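Local coordinates for protein glycerol-3-phosphate dehydrogenase [NAD(+)] 1 (Saccharomyces cerevisiae, PDB 4FGW) that catalyses the NAD-dependent interconversion of dihydroxyacetone phosphate and sn-glycerol 3-phosphate, a step in the production and accumulation of glycerol under hyperosmotic stress, at residues Thr197-Ile202 against Glu233-Ile238; Pro361-Ala365 against Leu379-Ile383. All blocks are in the same frame, centred on the assembly; numbering follows the deposited sequence.

Overall arrangement
The two contacts follow one another along the chain and belong to different parts of the subunit. Interaction 1, T197-I202 against E233-I238, lies where the last strands of the nucleotide-binding sheet hand over to helix 235-257, about 12 Å from the centre of the chain. Interaction 2, P361-A365 against L379-I383, sits in the helical C-terminal region, about 26 Å from that centre. Their own centres are 30 Å apart and their nearest atoms about 11 Å. Helix 235-257 links them: it begins in interaction 1, carries K245, the probable proton acceptor, and reaches L379 through V255. The side chain of L362 is about 10 Å from that of K245.

Interaction 1: residues Thr197-Ile202 against Glu233-Ile238; sequences TVAYHI and EDVAGI
The imidazole of H201 lies over the backbone carbonyl of E233, whose O sits 3.0 Å above the ring plane and over its centre. H201 NE2 is 3.0 Å from E233 O, but the angle is wrong for a hydrogen bond, so the oxygen simply packs against the face of the ring. CG of H201 is anti to its carbonyl carbon (chi1 -71°), which lays the ring across the E233 backbone just ahead of the helix. E233's side chain crosses the imidazole at about a right angle, with the carboxylate plane 65° from that of the ring and OE2 3.6 Å from H201 CD2. The backbones meet just beside this, where E233 CA makes a CH...O contact of 3.5 Å with Y200 O.

Deeper in, the methyl of A199 fits against the first turn of the helix. Its CB is 3.4 Å from D234 O and 3.7 Å from I238 CD1, while V235 CG2 comes within 3.5 Å of A199 O. D234 is the N-cap: its OD1 accepts from G237 N, met from above the carboxylate plane, and its OD2 is gripped by R288 N, S287 OG and T291 OG1, which ties the helix start to the loop before helix 289-294 and to its first turn.

Strand 194-199 runs antiparallel to 175-180 and parallel to strand 227-232, outermost in this chain's sheet, with I232 packing on T197, A199 and I238. I238 also rests on A178 and S180, so helix 235-257 starts against these three strands of the Rossmann-type sheet, whereas V198 and Y200 contact helix 215-222.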
loop_
_atom_site.group_PDB
_atom_site.type_symbol
_atom_site.label_atom_id
_atom_site.label_comp_id
_atom_site.label_asym_id
_atom_site.label_seq_id
_atom_site.Cartn_x
_atom_site.Cartn_y
_atom_site.Cartn_z
ATOM N N THR A 197 -12.258 4.315 8.627
ATOM C CA THR A 197 -11.713 5.280 9.565
ATOM C C THR A 197 -12.845 6.274 9.823
ATOM O O THR A 197 -13.583 6.636 8.899
ATOM C CB THR A 197 -10.504 6.035 8.996
ATOM O OG1 THR A 197 -9.698 5.182 8.189
ATOM C CG2 THR A 197 -9.673 6.684 10.084
ATOM N N VAL A 198 -12.991 6.670 11.095
ATOM C CA VAL A 198 -13.897 7.712 11.542
ATOM C C VAL A 198 -12.987 8.768 12.170
ATOM O O VAL A 198 -12.209 8.454 13.075
ATOM C CB VAL A 198 -15.019 7.237 12.510
ATOM C CG1 VAL A 198 -15.896 8.416 12.942
ATOM C CG2 VAL A 198 -15.879 6.155 11.869
ATOM N N ALA A 199 -13.045 10.006 11.655
ATOM C CA ALA A 199 -12.245 11.114 12.176
ATOM C C ALA A 199 -13.136 12.194 12.742
ATOM O O ALA A 199 -14.141 12.547 12.129
ATOM C CB ALA A 199 -11.342 11.674 11.102
ATOM N N TYR A 200 -12.786 12.707 13.927
ATOM C CA TYR A 200 -13.566 13.741 14.613
ATOM C C TYR A 200 -12.694 14.465 15.630
ATOM O O TYR A 200 -12.055 13.827 16.472
ATOM C CB TYR A 200 -14.784 13.092 15.304
ATOM C CG TYR A 200 -15.704 14.028 16.053
ATOM C CD1 TYR A 200 -16.737 14.693 15.397
ATOM C CD2 TYR A 200 -15.610 14.172 17.434
ATOM C CE1 TYR A 200 -17.614 15.527 16.089
ATOM C CE2 TYR A 200 -16.482 15.000 18.138
ATOM C CZ TYR A 200 -17.481 15.680 17.460
ATOM O OH TYR A 200 -18.338 16.501 18.154
ATOM N N HIS A 201 -12.653 15.797 15.535
ATOM C CA HIS A 201 -11.927 16.628 16.489
ATOM C C HIS A 201 -12.907 16.934 17.603
ATOM O O HIS A 201 -13.983 17.483 17.333
ATOM C CB HIS A 201 -11.440 17.945 15.851
ATOM C CG HIS A 201 -10.328 17.772 14.864
ATOM N ND1 HIS A 201 -10.524 17.995 13.510
ATOM C CD2 HIS A 201 -9.040 17.403 15.064
ATOM C CE1 HIS A 201 -9.357 17.758 12.932
ATOM N NE2 HIS A 201 -8.434 17.391 13.826
ATOM N N ILE A 202 -12.565 16.539 18.843
ATOM C CA ILE A 202 -13.399 16.815 20.012
ATOM C C ILE A 202 -13.430 18.345 20.165
ATOM O O ILE A 202 -12.363 18.966 20.174
ATOM C CB ILE A 202 -12.894 16.063 21.279
ATOM C CG1 ILE A 202 -13.196 14.558 21.179
ATOM C CG2 ILE A 202 -13.496 16.642 22.569
ATOM C CD1 ILE A 202 -12.006 13.734 21.203
ATOM N N GLU A 233 -8.577 11.780 15.091
ATOM C CA GLU A 233 -8.895 13.211 15.100
ATOM C C GLU A 233 -8.798 13.832 13.706
ATOM O O GLU A 233 -9.628 14.664 13.351
ATOM C CB GLU A 233 -7.953 13.964 16.055
ATOM C CG GLU A 233 -8.310 13.817 17.521
ATOM C CD GLU A 233 -8.141 15.097 18.314
ATOM O OE1 GLU A 233 -7.065 15.267 18.932
ATOM O OE2 GLU A 233 -9.071 15.936 18.305
ATOM N N ASP A 234 -7.766 13.440 12.932
ATOM C CA ASP A 234 -7.435 13.982 11.617
ATOM C C ASP A 234 -8.524 13.868 10.537
ATOM O O ASP A 234 -8.485 12.970 9.688
ATOM C CB ASP A 234 -6.047 13.479 11.167
ATOM C CG ASP A 234 -5.426 14.188 9.974
ATOM O OD1 ASP A 234 -5.981 15.219 9.533
ATOM O OD2 ASP A 234 -4.384 13.709 9.482
ATOM N N VAL A 235 -9.482 14.825 10.565
ATOM C CA VAL A 235 -10.591 14.955 9.612
ATOM C C VAL A 235 -10.041 15.324 8.222
ATOM O O VAL A 235 -10.532 14.810 7.218
ATOM C CB VAL A 235 -11.700 15.941 10.115
ATOM C CG1 VAL A 235 -12.759 16.204 9.049
ATOM C CG2 VAL A 235 -12.356 15.434 11.396
ATOM N N ALA A 236 -9.022 16.198 8.165
ATOM C CA ALA A 236 -8.404 16.628 6.908
ATOM C C ALA A 236 -7.725 15.465 6.142
ATOM O O ALA A 236 -8.012 15.284 4.956
ATOM C CB ALA A 236 -7.414 17.748 7.173
ATOM N N GLY A 237 -6.884 14.681 6.835
ATOM C CA GLY A 237 -6.149 13.541 6.279
ATOM C C GLY A 237 -7.024 12.502 5.609
ATOM O O GLY A 237 -6.808 12.178 4.437
ATOM N N ILE A 238 -8.041 12.039 6.302
ATOM C CA ILE A 238 -8.927 11.053 5.729
ATOM C C ILE A 238 -9.748 11.536 4.538
ATOM O O ILE A 238 -10.069 10.761 3.670
ATOM C CB ILE A 238 -9.751 10.371 6.814
ATOM C CG1 ILE A 238 -11.185 10.849 6.869
ATOM C CG2 ILE A 238 -9.157 10.666 8.109
ATOM C CD1 ILE A 238 -12.005 10.058 7.822
#

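Interaction 2: residues Pro361-Ala365 against Leu379-Ile383; sequences PLFEA and LPDMI
I383 has CG1 between its backbone N and carbonyl carbon (chi1 70°), which turns CG2 to the neighbouring helix, where it settles 3.7 Å from L362 CA. L362 has CG anti to the backbone N (chi1 178°), and its side chain runs alongside that of I383, pointing the same way, with CB 3.9 Å from the same CG2. One turn on, two larger side chains close over the methyl of A365: L379 CD1 is 3.5 Å from A365 CB, and M382 runs straight to SD, 3.8 Å from that CB, before its last torsion turns CE back to the same methyl. At the other end P361 CB lies 3.4 Å from M382 O. The contact is apolar, without a hydrogen bond between the segments, and the short helical axes pass 9.2 Å apart at 140°.

E275, from helix 261-283, accepts from the backbone N of L362 and of F363, anchoring the first turn of helix 361-371, while F363 packs on helix 235-257. L379 and M382 also touch I369 farther along helix 361-371. I383 packs on W193 of the second subunit, placing helix 379-383 between helix 361-371 and the dimer partner.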
loop_
_atom_site.group_PDB
_atom_site.type_symbol
_atom_site.label_atom_id
_atom_site.label_comp_id
_atom_site.label_asym_id
_atom_site.label_seq_id
_atom_site.Cartn_x
_atom_site.Cartn_y
_atom_site.Cartn_z
ATOM N N PRO A 361 5.032 16.006 -9.180
ATOM C CA PRO A 361 5.210 15.498 -10.554
ATOM C C PRO A 361 4.251 14.405 -11.025
ATOM O O PRO A 361 3.893 14.430 -12.200
ATOM C CB PRO A 361 6.679 15.067 -10.604
ATOM C CG PRO A 361 7.087 14.908 -9.198
ATOM C CD PRO A 361 6.294 15.906 -8.418
ATOM N N LEU A 362 3.812 13.477 -10.137
ATOM C CA LEU A 362 2.860 12.423 -10.520
ATOM C C LEU A 362 1.476 12.987 -10.825
ATOM O O LEU A 362 0.901 12.642 -11.861
ATOM C CB LEU A 362 2.793 11.271 -9.509
ATOM C CG LEU A 362 1.775 10.150 -9.816
ATOM C CD1 LEU A 362 2.166 9.359 -11.076
ATOM C CD2 LEU A 362 1.606 9.239 -8.641
ATOM N N PHE A 363 0.960 13.881 -9.948
ATOM C CA PHE A 363 -0.325 14.565 -10.147
ATOM C C PHE A 363 -0.281 15.359 -11.453
ATOM O O PHE A 363 -1.240 15.308 -12.227
ATOM C CB PHE A 363 -0.673 15.488 -8.954
ATOM C CG PHE A 363 -1.002 14.834 -7.624
ATOM C CD1 PHE A 363 -1.109 15.593 -6.464
ATOM C CD2 PHE A 363 -1.200 13.458 -7.531
ATOM C CE1 PHE A 363 -1.406 14.988 -5.234
ATOM C CE2 PHE A 363 -1.499 12.857 -6.301
ATOM C CZ PHE A 363 -1.606 13.628 -5.165
ATOM N N GLU A 364 0.857 16.035 -11.723
ATOM C CA GLU A 364 1.064 16.811 -12.948
ATOM C C GLU A 364 1.121 15.905 -14.179
ATOM O O GLU A 364 0.480 16.218 -15.178
ATOM C CB GLU A 364 2.322 17.692 -12.856
ATOM C CG GLU A 364 2.440 18.679 -14.011
ATOM C CD GLU A 364 3.785 19.351 -14.219
ATOM O OE1 GLU A 364 4.711 19.126 -13.406
ATOM O OE2 GLU A 364 3.902 20.129 -15.192
ATOM N N ALA A 365 1.865 14.782 -14.093
ATOM C CA ALA A 365 2.029 13.796 -15.165
ATOM C C ALA A 365 0.686 13.213 -15.618
ATOM O O ALA A 365 0.430 13.178 -16.822
ATOM C CB ALA A 365 2.965 12.686 -14.715
ATOM N N LEU A 379 6.219 8.612 -18.296
ATOM C CA LEU A 379 5.837 8.619 -16.879
ATOM C C LEU A 379 7.036 8.444 -15.919
ATOM O O LEU A 379 7.204 9.330 -15.077
ATOM C CB LEU A 379 4.679 7.631 -16.610
ATOM C CG LEU A 379 3.816 7.815 -15.356
ATOM C CD1 LEU A 379 3.210 9.196 -15.280
ATOM C CD2 LEU A 379 2.685 6.822 -15.354
ATOM N N PRO A 380 7.941 7.426 -16.083
ATOM C CA PRO A 380 9.122 7.330 -15.195
ATOM C C PRO A 380 10.031 8.562 -15.200
ATOM O O PRO A 380 10.495 8.964 -14.134
ATOM C CB PRO A 380 9.868 6.107 -15.734
ATOM C CG PRO A 380 8.825 5.294 -16.391
ATOM C CD PRO A 380 7.920 6.291 -17.032
ATOM N N ASP A 381 10.276 9.159 -16.390
ATOM C CA ASP A 381 11.102 10.358 -16.566
ATOM C C ASP A 381 10.468 11.592 -15.912
ATOM O O ASP A 381 11.193 12.454 -15.414
ATOM C CB ASP A 381 11.346 10.639 -18.060
ATOM C CG ASP A 381 12.115 9.581 -18.835
ATOM O OD1 ASP A 381 12.839 8.779 -18.198
ATOM O OD2 ASP A 381 12.035 9.590 -20.085
ATOM N N MET A 382 9.123 11.678 -15.932
ATOM C CA MET A 382 8.355 12.791 -15.363
ATOM C C MET A 382 8.390 12.799 -13.832
ATOM O O MET A 382 8.437 13.869 -13.227
ATOM C CB MET A 382 6.899 12.760 -15.856
ATOM C CG MET A 382 6.759 13.012 -17.343
ATOM S SD MET A 382 5.046 13.267 -17.847
ATOM C CE MET A 382 4.527 11.641 -18.094
ATOM N N ILE A 383 8.373 11.610 -13.218
ATOM C CA ILE A 383 8.376 11.445 -11.758
ATOM C C ILE A 383 9.780 11.242 -11.153
ATOM O O ILE A 383 9.931 11.330 -9.932
ATOM C CB ILE A 383 7.333 10.385 -11.287
ATOM C CG1 ILE A 383 7.743 8.944 -11.702
ATOM C CG2 ILE A 383 5.928 10.761 -11.783
ATOM C CD1 ILE A 383 6.894 7.791 -11.108
#